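Local structure of enoyl-CoA hydratase (Mycobacterium avium subsp. paratuberculosis, 4LK5) at residues V80-S94 / H130-G144. The protein probably catalyses the hydration of enoyl-CoA thioesters. Numbering follows the deposited sequence.
Sequences VKVVRIGGAGRGFSS and HPVVAVVQGPAAGVG
Val83 is bonded through both its N and its O in a short parallel ladder between strands 82-87 and 132-136. Its N donates to Pro131 O, and its O accepts from Val133 N. Ile85 continues the pattern, its N bonding to Val133 O (2.9 Å) and its O to Val135 N. The strands run 25° from parallel. Ser93 and Ala140 form a second, separate bridge further on. Ser93 O accepts from Ala141 N (3.0 Å), and Ser93 N reaches Pro139 O weakly. Phe92 N also donates to Pro139 O (2.9 Å).

Side-chain packing accompanies the first ladder on both faces. Val83 and Val132 lie side by side, and Ile85 CD1 meets Val132 CG1 at 3.7 Å. These residues share a face on which Cys151 also touches Ile85 and Val132. On the other face Val82 CG1 packs on Val133 CG2. There Val135 CG2 lies over one face of the Arg84 guanidinium, toward its rim, 3.7 Å from NH2. Helix 217-233 covers this side.

The two strands are neighbours in the central sheet of the crotonase fold, between strands 45-50 and 153-157. In this family the backbone NH groups of an oxyanion hole come from the loop after strand 82-87 and from the start of helix 143-150. By comparison with relatives, the first probably lies just beyond Ser94, and Val143 N probably supplies the second.

Phe92 is the residue most covered by the other segment. Its chi1 of 170° sets CG anti to the backbone N, and the ring lies against Val136 and Gly144. Val136 CG2 lies over one face, 4.2 Å from the centroid, in a CH-pi contact. Gly144 O approaches the ring edge, 3.3 Å from CE2.

His130 lays one ring face against a carbonyl, with Val80 O 3.2 Å from His130 CE1.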
# COMPACT_ATOMS: atom_id res chain seq x y z
N VAL C 80 -11.12 26.01 15.43
CA VAL C 80 -11.11 24.56 15.25
C VAL C 80 -9.67 24.07 15.25
O VAL C 80 -8.82 24.63 14.54
CB VAL C 80 -11.87 24.16 13.97
CG1 VAL C 80 -11.58 22.71 13.58
CG2 VAL C 80 -13.37 24.37 14.17
N LYS C 81 -9.38 23.06 16.08
CA LYS C 81 -8.04 22.42 16.07
C LYS C 81 -8.10 20.93 15.73
O LYS C 81 -7.16 20.42 15.14
CB LYS C 81 -7.34 22.60 17.41
CG LYS C 81 -7.09 24.06 17.79
CD LYS C 81 -5.66 24.49 17.45
CE LYS C 81 -5.20 25.69 18.26
NZ LYS C 81 -3.71 25.74 18.39
N VAL C 82 -9.17 20.24 16.12
CA VAL C 82 -9.34 18.81 15.85
C VAL C 82 -10.77 18.62 15.48
O VAL C 82 -11.59 19.39 15.93
CB VAL C 82 -9.07 17.94 17.10
CG1 VAL C 82 -9.16 16.44 16.78
CG2 VAL C 82 -7.72 18.27 17.70
N VAL C 83 -11.06 17.58 14.68
CA VAL C 83 -12.40 17.31 14.19
C VAL C 83 -12.74 15.82 14.43
O VAL C 83 -11.94 14.94 14.15
CB VAL C 83 -12.49 17.66 12.68
CG1 VAL C 83 -13.82 17.22 12.07
CG2 VAL C 83 -12.28 19.16 12.45
N ARG C 84 -13.91 15.51 14.97
CA ARG C 84 -14.28 14.12 15.15
C ARG C 84 -15.62 13.86 14.52
O ARG C 84 -16.54 14.63 14.73
CB ARG C 84 -14.32 13.69 16.62
CG ARG C 84 -14.55 14.77 17.66
CD ARG C 84 -15.65 14.43 18.67
NE ARG C 84 -15.44 13.21 19.45
CZ ARG C 84 -16.23 12.13 19.39
NH1 ARG C 84 -17.27 12.07 18.57
NH2 ARG C 84 -15.96 11.07 20.17
N ILE C 85 -15.71 12.78 13.75
CA ILE C 85 -16.98 12.32 13.21
C ILE C 85 -17.30 11.07 13.94
O ILE C 85 -16.42 10.25 14.18
CB ILE C 85 -16.95 11.80 11.75
CG1 ILE C 85 -15.64 12.08 11.07
CG2 ILE C 85 -18.16 12.30 10.96
CD1 ILE C 85 -15.42 13.53 10.81
N GLY C 86 -18.59 10.90 14.22
CA GLY C 86 -19.11 9.68 14.79
C GLY C 86 -20.61 9.58 14.57
O GLY C 86 -21.21 10.44 13.91
N GLY C 87 -21.19 8.51 15.10
CA GLY C 87 -22.62 8.25 15.02
C GLY C 87 -23.15 7.74 16.35
O GLY C 87 -22.43 7.03 17.05
N ALA C 88 -24.40 8.10 16.68
CA ALA C 88 -24.98 7.82 18.02
C ALA C 88 -25.41 6.36 18.21
O ALA C 88 -25.81 5.67 17.26
CB ALA C 88 -26.15 8.76 18.32
N GLY C 89 -25.32 5.90 19.46
CA GLY C 89 -25.76 4.57 19.84
C GLY C 89 -24.84 3.46 19.36
O GLY C 89 -23.65 3.54 19.53
N ARG C 90 -25.42 2.43 18.77
CA ARG C 90 -24.70 1.19 18.46
C ARG C 90 -23.71 1.36 17.29
O ARG C 90 -22.56 0.91 17.39
CB ARG C 90 -25.71 0.07 18.15
CG ARG C 90 -25.08 -1.31 18.02
CD ARG C 90 -26.07 -2.31 17.45
NE ARG C 90 -25.44 -3.25 16.51
CZ ARG C 90 -26.05 -3.80 15.45
NH1 ARG C 90 -27.32 -3.51 15.18
NH2 ARG C 90 -25.38 -4.64 14.65
N GLY C 91 -24.17 2.00 16.21
CA GLY C 91 -23.44 2.04 14.94
C GLY C 91 -22.67 3.33 14.71
O GLY C 91 -22.85 4.30 15.43
N PHE C 92 -21.78 3.28 13.71
CA PHE C 92 -21.07 4.46 13.24
C PHE C 92 -21.88 5.06 12.09
O PHE C 92 -22.35 6.17 12.20
CB PHE C 92 -19.65 4.09 12.79
CG PHE C 92 -18.93 5.21 12.07
CD1 PHE C 92 -18.45 6.31 12.78
CD2 PHE C 92 -18.76 5.17 10.68
CE1 PHE C 92 -17.80 7.35 12.12
CE2 PHE C 92 -18.10 6.21 10.02
CZ PHE C 92 -17.62 7.30 10.74
N SER C 93 -22.01 4.33 10.98
CA SER C 93 -23.04 4.58 9.96
C SER C 93 -23.13 3.42 9.01
O SER C 93 -22.10 2.90 8.54
CB SER C 93 -22.77 5.83 9.11
OG SER C 93 -23.46 5.71 7.86
N SER C 94 -24.37 3.04 8.69
CA SER C 94 -24.67 1.98 7.73
C SER C 94 -24.62 2.48 6.29
O SER C 94 -24.92 1.73 5.36
CB SER C 94 -26.04 1.34 8.02
OG SER C 94 -27.07 2.30 7.95
N HIS C 130 -6.68 20.32 9.48
CA HIS C 130 -6.64 19.92 10.84
C HIS C 130 -6.74 18.42 10.89
O HIS C 130 -7.21 17.80 9.93
CB HIS C 130 -7.80 20.58 11.60
CG HIS C 130 -7.70 22.07 11.64
ND1 HIS C 130 -6.70 22.72 12.33
CD2 HIS C 130 -8.40 23.03 11.00
CE1 HIS C 130 -6.81 24.03 12.15
NE2 HIS C 130 -7.85 24.24 11.35
N PRO C 131 -6.30 17.82 12.00
CA PRO C 131 -6.51 16.38 12.08
C PRO C 131 -8.00 16.08 12.14
O PRO C 131 -8.73 16.77 12.86
CB PRO C 131 -5.83 16.01 13.40
CG PRO C 131 -4.72 17.00 13.50
CD PRO C 131 -5.33 18.28 12.99
N VAL C 132 -8.45 15.11 11.35
CA VAL C 132 -9.83 14.68 11.36
C VAL C 132 -9.92 13.25 11.87
O VAL C 132 -9.27 12.37 11.31
CB VAL C 132 -10.43 14.76 9.96
CG1 VAL C 132 -11.86 14.21 9.99
CG2 VAL C 132 -10.41 16.19 9.45
N VAL C 133 -10.71 13.02 12.92
CA VAL C 133 -10.72 11.75 13.61
C VAL C 133 -12.03 11.03 13.43
O VAL C 133 -13.05 11.60 13.72
CB VAL C 133 -10.57 11.91 15.12
CG1 VAL C 133 -10.43 10.51 15.77
CG2 VAL C 133 -9.39 12.77 15.47
N ALA C 134 -11.98 9.78 12.98
CA ALA C 134 -13.14 8.92 12.90
C ALA C 134 -13.24 7.97 14.08
O ALA C 134 -12.33 7.21 14.38
CB ALA C 134 -13.14 8.12 11.61
N VAL C 135 -14.39 8.00 14.72
CA VAL C 135 -14.63 7.33 15.97
C VAL C 135 -15.64 6.24 15.72
O VAL C 135 -16.81 6.51 15.64
CB VAL C 135 -15.24 8.33 16.98
CG1 VAL C 135 -15.58 7.63 18.28
CG2 VAL C 135 -14.30 9.49 17.21
N VAL C 136 -15.18 5.01 15.60
CA VAL C 136 -16.00 3.95 15.07
C VAL C 136 -16.37 2.98 16.21
O VAL C 136 -15.56 2.14 16.56
CB VAL C 136 -15.26 3.28 13.89
CG1 VAL C 136 -16.11 2.24 13.20
CG2 VAL C 136 -14.88 4.34 12.85
N GLN C 137 -17.56 3.12 16.81
CA GLN C 137 -17.92 2.30 18.00
C GLN C 137 -18.63 1.03 17.57
O GLN C 137 -18.69 0.09 18.33
CB GLN C 137 -18.81 2.98 19.08
CG GLN C 137 -19.04 4.49 19.02
CD GLN C 137 -20.01 4.87 17.91
OE1 GLN C 137 -21.02 4.17 17.64
NE2 GLN C 137 -19.69 5.99 17.24
N GLY C 138 -19.17 1.01 16.35
CA GLY C 138 -19.84 -0.18 15.88
C GLY C 138 -19.75 -0.38 14.39
O GLY C 138 -18.73 -0.12 13.81
N PRO C 139 -20.83 -0.87 13.76
CA PRO C 139 -20.77 -1.11 12.31
C PRO C 139 -20.48 0.12 11.46
O PRO C 139 -20.95 1.24 11.78
CB PRO C 139 -22.16 -1.68 11.99
CG PRO C 139 -22.63 -2.29 13.27
CD PRO C 139 -22.04 -1.47 14.38
N ALA C 140 -19.64 -0.08 10.44
CA ALA C 140 -19.39 0.88 9.36
C ALA C 140 -19.67 0.16 8.05
O ALA C 140 -19.09 -0.91 7.75
CB ALA C 140 -17.95 1.36 9.39
N ALA C 141 -20.54 0.72 7.23
CA ALA C 141 -20.90 0.04 5.99
C ALA C 141 -21.08 1.01 4.84
O ALA C 141 -21.46 2.15 5.06
CB ALA C 141 -22.16 -0.78 6.20
N GLY C 142 -20.78 0.56 3.63
CA GLY C 142 -20.85 1.43 2.44
C GLY C 142 -20.11 2.75 2.60
O GLY C 142 -18.99 2.78 3.09
N VAL C 143 -20.73 3.87 2.21
CA VAL C 143 -20.02 5.15 2.34
C VAL C 143 -19.66 5.51 3.74
O VAL C 143 -18.91 6.44 3.93
CB VAL C 143 -20.79 6.38 1.81
CG1 VAL C 143 -20.49 6.59 0.35
CG2 VAL C 143 -22.26 6.27 2.08
N GLY C 144 -20.24 4.84 4.73
CA GLY C 144 -19.83 5.08 6.10
C GLY C 144 -18.34 4.76 6.20
O GLY C 144 -17.55 5.50 6.82